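Local coordinates for protein 3',5'-cyclic-nucleotide phosphodiesterase 1 (Saccharomyces cerevisiae, PDB 4OJV) that belongs to the class-II cyclic-nucleotide phosphodiesterases of the metallo-hydrolase/oxidoreductase clan and holds a pair of zinc ions at the edge of a two-sheet core, at residues T16-A28 and P33-Y45. Numbering follows the deposited sequence.
Sequences TEYGTQCFILKPA and PELIAVDGGAGMY
The amide of Gln-21 reaches the carboxylate of Asp-39 through NE2, 2.9 Å from OD2, on the anti lone pair of that oxygen. The bond is bent (142° at the hydrogen), and amide and carboxylate planes stand 31° apart. Gln-21 gets there with CG anti to its backbone N (chi1 -178°) and an extended chain. Both ends are further held: NE2 also bonds to Cys-242 O, while Asp-39 receives Thr-127 N on OD1 and zinc-ligand His-133 on OD2, so the aspartate probably orients that histidine from the second shell.

Next to this pair the main chains interlock outside regular strand pairing. Gly-41 N gives a hydrogen bond to Gln-21 O, and Ala-42 N a nearly straight one to Thr-20 O (2.8 Å), each N lying well out of the plane of the carbonyl that accepts it. The alpha carbon of Gly-41 lies 3.6 Å from Thr-20 OG1, whose hydroxyl is hydrogen-bonded to Asp-132 O.

Farther along, strands 22-27 and 35-38 run antiparallel. Phe-23 with Val-38 and Leu-25 with Ile-36 are hydrogen-bonded pairs, each joined by two N-H...O bonds, with the non-hydrogen-bonded pair Ile-24 and Ala-37 between them. On the face of Ile-24, its CD1 meets Ala-37 CB at 3.8 Å and its CG2 the Leu-35 CD2 methyl, also at 3.8 Å; Leu-35 CD2 touches Lys-26 CD as well. The other face carries Leu-25, whose CD1 lies 3.7 Å from Val-38 CG2, and Phe-23; there strand 238-242 of the second sheet packs on them.

The arrangement is a beta-hairpin within one of the two facing sheets of a metallo-beta-lactamase-like fold, with the loop entering strand 22-27 and the one leaving strand 35-38 lying beside the dinuclear zinc site.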
# COMPACT_ATOMS: atom_id res chain seq x y z
N THR A 16 8.07 5.53 1.76
CA THR A 16 6.64 5.83 1.63
C THR A 16 5.98 4.63 0.94
O THR A 16 6.62 3.92 0.14
CB THR A 16 6.33 7.16 0.90
OG1 THR A 16 6.60 7.02 -0.49
CG2 THR A 16 7.12 8.32 1.50
N GLU A 17 4.72 4.40 1.25
CA GLU A 17 4.11 3.09 1.07
C GLU A 17 3.23 2.93 -0.18
O GLU A 17 2.80 1.82 -0.48
CB GLU A 17 3.36 2.68 2.34
CG GLU A 17 2.02 3.38 2.55
CD GLU A 17 2.11 4.79 3.13
OE1 GLU A 17 1.02 5.36 3.34
OE2 GLU A 17 3.22 5.32 3.38
N TYR A 18 2.95 4.03 -0.89
CA TYR A 18 2.10 3.95 -2.08
C TYR A 18 2.97 4.03 -3.34
O TYR A 18 4.03 4.63 -3.34
CB TYR A 18 1.06 5.09 -2.13
CG TYR A 18 0.04 5.22 -1.00
CD1 TYR A 18 0.02 4.36 0.10
CD2 TYR A 18 -0.91 6.24 -1.04
CE1 TYR A 18 -0.91 4.52 1.12
CE2 TYR A 18 -1.84 6.40 -0.02
CZ TYR A 18 -1.83 5.54 1.05
OH TYR A 18 -2.75 5.71 2.05
N GLY A 19 2.48 3.44 -4.42
CA GLY A 19 3.18 3.49 -5.68
C GLY A 19 4.43 2.64 -5.72
O GLY A 19 5.35 2.95 -6.45
N THR A 20 4.47 1.57 -4.93
CA THR A 20 5.62 0.66 -4.95
C THR A 20 5.55 -0.25 -6.19
O THR A 20 4.60 -0.20 -6.96
CB THR A 20 5.79 -0.10 -3.62
OG1 THR A 20 4.60 -0.82 -3.33
CG2 THR A 20 6.07 0.86 -2.47
N GLN A 21 6.60 -1.04 -6.39
CA GLN A 21 6.92 -1.56 -7.71
C GLN A 21 5.83 -2.38 -8.38
O GLN A 21 5.40 -3.42 -7.87
CB GLN A 21 8.20 -2.39 -7.64
CG GLN A 21 8.62 -2.92 -9.00
CD GLN A 21 10.11 -3.13 -9.12
OE1 GLN A 21 10.89 -2.19 -8.95
NE2 GLN A 21 10.51 -4.35 -9.46
N CYS A 22 5.40 -1.93 -9.56
CA CYS A 22 4.51 -2.71 -10.42
C CYS A 22 4.51 -2.11 -11.82
O CYS A 22 4.30 -0.90 -11.98
CB CYS A 22 3.08 -2.72 -9.89
SG CYS A 22 1.93 -3.65 -10.94
N PHE A 23 4.72 -2.96 -12.83
CA PHE A 23 4.71 -2.54 -14.23
C PHE A 23 3.72 -3.40 -14.99
O PHE A 23 3.71 -4.62 -14.83
CB PHE A 23 6.12 -2.68 -14.84
CG PHE A 23 7.21 -2.15 -13.95
CD1 PHE A 23 7.29 -0.79 -13.64
CD2 PHE A 23 8.15 -3.01 -13.41
CE1 PHE A 23 8.29 -0.32 -12.80
CE2 PHE A 23 9.15 -2.54 -12.57
CZ PHE A 23 9.22 -1.19 -12.27
N ILE A 24 2.86 -2.79 -15.80
CA ILE A 24 1.94 -3.52 -16.66
C ILE A 24 2.53 -3.61 -18.06
O ILE A 24 3.06 -2.62 -18.58
CB ILE A 24 0.56 -2.83 -16.70
CG1 ILE A 24 -0.06 -2.72 -15.31
CG2 ILE A 24 -0.38 -3.51 -17.70
CD1 ILE A 24 -0.27 -4.04 -14.61
N LEU A 25 2.43 -4.78 -18.68
CA LEU A 25 2.93 -5.00 -20.04
C LEU A 25 1.83 -5.46 -20.96
O LEU A 25 0.99 -6.28 -20.58
CB LEU A 25 4.00 -6.09 -20.04
CG LEU A 25 5.16 -6.02 -19.04
CD1 LEU A 25 6.08 -7.21 -19.21
CD2 LEU A 25 5.93 -4.72 -19.20
N LYS A 26 1.87 -4.97 -22.20
CA LYS A 26 1.05 -5.52 -23.27
C LYS A 26 1.74 -5.26 -24.61
O LYS A 26 2.61 -4.39 -24.70
CB LYS A 26 -0.37 -4.92 -23.27
CG LYS A 26 -0.41 -3.41 -23.55
CD LYS A 26 -1.84 -2.87 -23.62
CE LYS A 26 -2.55 -3.18 -24.93
NZ LYS A 26 -1.91 -2.54 -26.13
N PRO A 27 1.35 -5.99 -25.66
CA PRO A 27 1.87 -5.67 -26.98
C PRO A 27 1.44 -4.27 -27.40
O PRO A 27 0.34 -3.82 -27.05
CB PRO A 27 1.20 -6.72 -27.88
CG PRO A 27 0.88 -7.86 -26.97
CD PRO A 27 0.49 -7.19 -25.68
N ALA A 28 2.29 -3.59 -28.16
CA ALA A 28 1.94 -2.29 -28.69
C ALA A 28 0.72 -2.36 -29.61
O ALA A 28 0.54 -3.35 -30.34
CB ALA A 28 3.12 -1.68 -29.41
N PRO A 33 -8.15 -6.92 -23.85
CA PRO A 33 -8.19 -6.49 -22.45
C PRO A 33 -7.09 -7.12 -21.59
O PRO A 33 -6.82 -6.63 -20.50
CB PRO A 33 -9.58 -6.94 -21.99
CG PRO A 33 -9.93 -8.08 -22.88
CD PRO A 33 -9.30 -7.78 -24.21
N GLU A 34 -6.46 -8.18 -22.07
CA GLU A 34 -5.50 -8.92 -21.26
C GLU A 34 -4.22 -8.12 -21.04
O GLU A 34 -3.73 -7.44 -21.93
CB GLU A 34 -5.19 -10.28 -21.89
CG GLU A 34 -6.34 -11.28 -21.80
CD GLU A 34 -7.39 -11.11 -22.88
OE1 GLU A 34 -7.15 -10.39 -23.86
OE2 GLU A 34 -8.48 -11.73 -22.75
N LEU A 35 -3.71 -8.24 -19.81
CA LEU A 35 -2.53 -7.51 -19.37
C LEU A 35 -1.67 -8.42 -18.49
O LEU A 35 -2.21 -9.28 -17.77
CB LEU A 35 -2.94 -6.30 -18.53
CG LEU A 35 -3.78 -5.23 -19.23
CD1 LEU A 35 -4.38 -4.24 -18.23
CD2 LEU A 35 -2.94 -4.50 -20.28
N ILE A 36 -0.35 -8.23 -18.55
CA ILE A 36 0.59 -8.87 -17.65
C ILE A 36 1.06 -7.84 -16.63
O ILE A 36 1.28 -6.68 -16.99
CB ILE A 36 1.84 -9.41 -18.41
CG1 ILE A 36 1.48 -10.69 -19.19
CG2 ILE A 36 3.03 -9.60 -17.47
CD1 ILE A 36 2.58 -11.14 -20.12
N ALA A 37 1.23 -8.24 -15.37
CA ALA A 37 1.89 -7.39 -14.38
C ALA A 37 3.25 -7.99 -14.02
O ALA A 37 3.36 -9.21 -13.81
CB ALA A 37 1.03 -7.26 -13.13
N VAL A 38 4.27 -7.15 -13.94
CA VAL A 38 5.52 -7.53 -13.30
C VAL A 38 5.55 -6.86 -11.94
O VAL A 38 5.47 -5.64 -11.83
CB VAL A 38 6.78 -7.16 -14.12
CG1 VAL A 38 8.02 -7.71 -13.42
CG2 VAL A 38 6.66 -7.69 -15.54
N ASP A 39 5.65 -7.71 -10.92
CA ASP A 39 5.47 -7.30 -9.54
C ASP A 39 4.05 -6.81 -9.24
O ASP A 39 3.18 -6.78 -10.13
CB ASP A 39 6.60 -6.40 -9.04
CG ASP A 39 7.82 -7.21 -8.63
OD1 ASP A 39 7.64 -8.42 -8.34
OD2 ASP A 39 8.93 -6.65 -8.59
N GLY A 40 3.82 -6.46 -7.99
CA GLY A 40 2.47 -6.34 -7.47
C GLY A 40 2.37 -5.34 -6.35
O GLY A 40 1.55 -5.51 -5.45
N GLY A 41 3.16 -4.28 -6.43
CA GLY A 41 2.99 -3.12 -5.54
C GLY A 41 1.76 -2.33 -6.00
O GLY A 41 0.62 -2.79 -5.83
N ALA A 42 1.94 -1.14 -6.58
CA ALA A 42 0.82 -0.35 -7.09
C ALA A 42 -0.07 -1.12 -8.07
O ALA A 42 0.45 -1.74 -8.99
CB ALA A 42 1.35 0.91 -7.75
N GLY A 43 -1.40 -1.03 -7.90
CA GLY A 43 -2.38 -1.82 -8.70
C GLY A 43 -3.67 -1.06 -9.04
O GLY A 43 -3.61 -0.01 -9.70
N MET A 44 -4.82 -1.56 -8.57
CA MET A 44 -6.12 -0.93 -8.87
C MET A 44 -6.16 0.55 -8.58
O MET A 44 -6.73 1.32 -9.35
CB MET A 44 -7.24 -1.58 -8.06
CG MET A 44 -7.66 -2.95 -8.51
SD MET A 44 -9.04 -3.55 -7.51
CE MET A 44 -10.45 -2.87 -8.36
N TYR A 45 -5.63 0.95 -7.43
CA TYR A 45 -5.68 2.35 -7.02
C TYR A 45 -5.02 3.22 -8.08
O TYR A 45 -5.53 4.29 -8.44
CB TYR A 45 -5.02 2.52 -5.65
CG TYR A 45 -5.26 3.85 -4.99
CD1 TYR A 45 -4.58 4.99 -5.42
CD2 TYR A 45 -6.15 3.98 -3.92
CE1 TYR A 45 -4.78 6.23 -4.82
CE2 TYR A 45 -6.36 5.21 -3.31
CZ TYR A 45 -5.67 6.32 -3.77
OH TYR A 45 -5.87 7.54 -3.16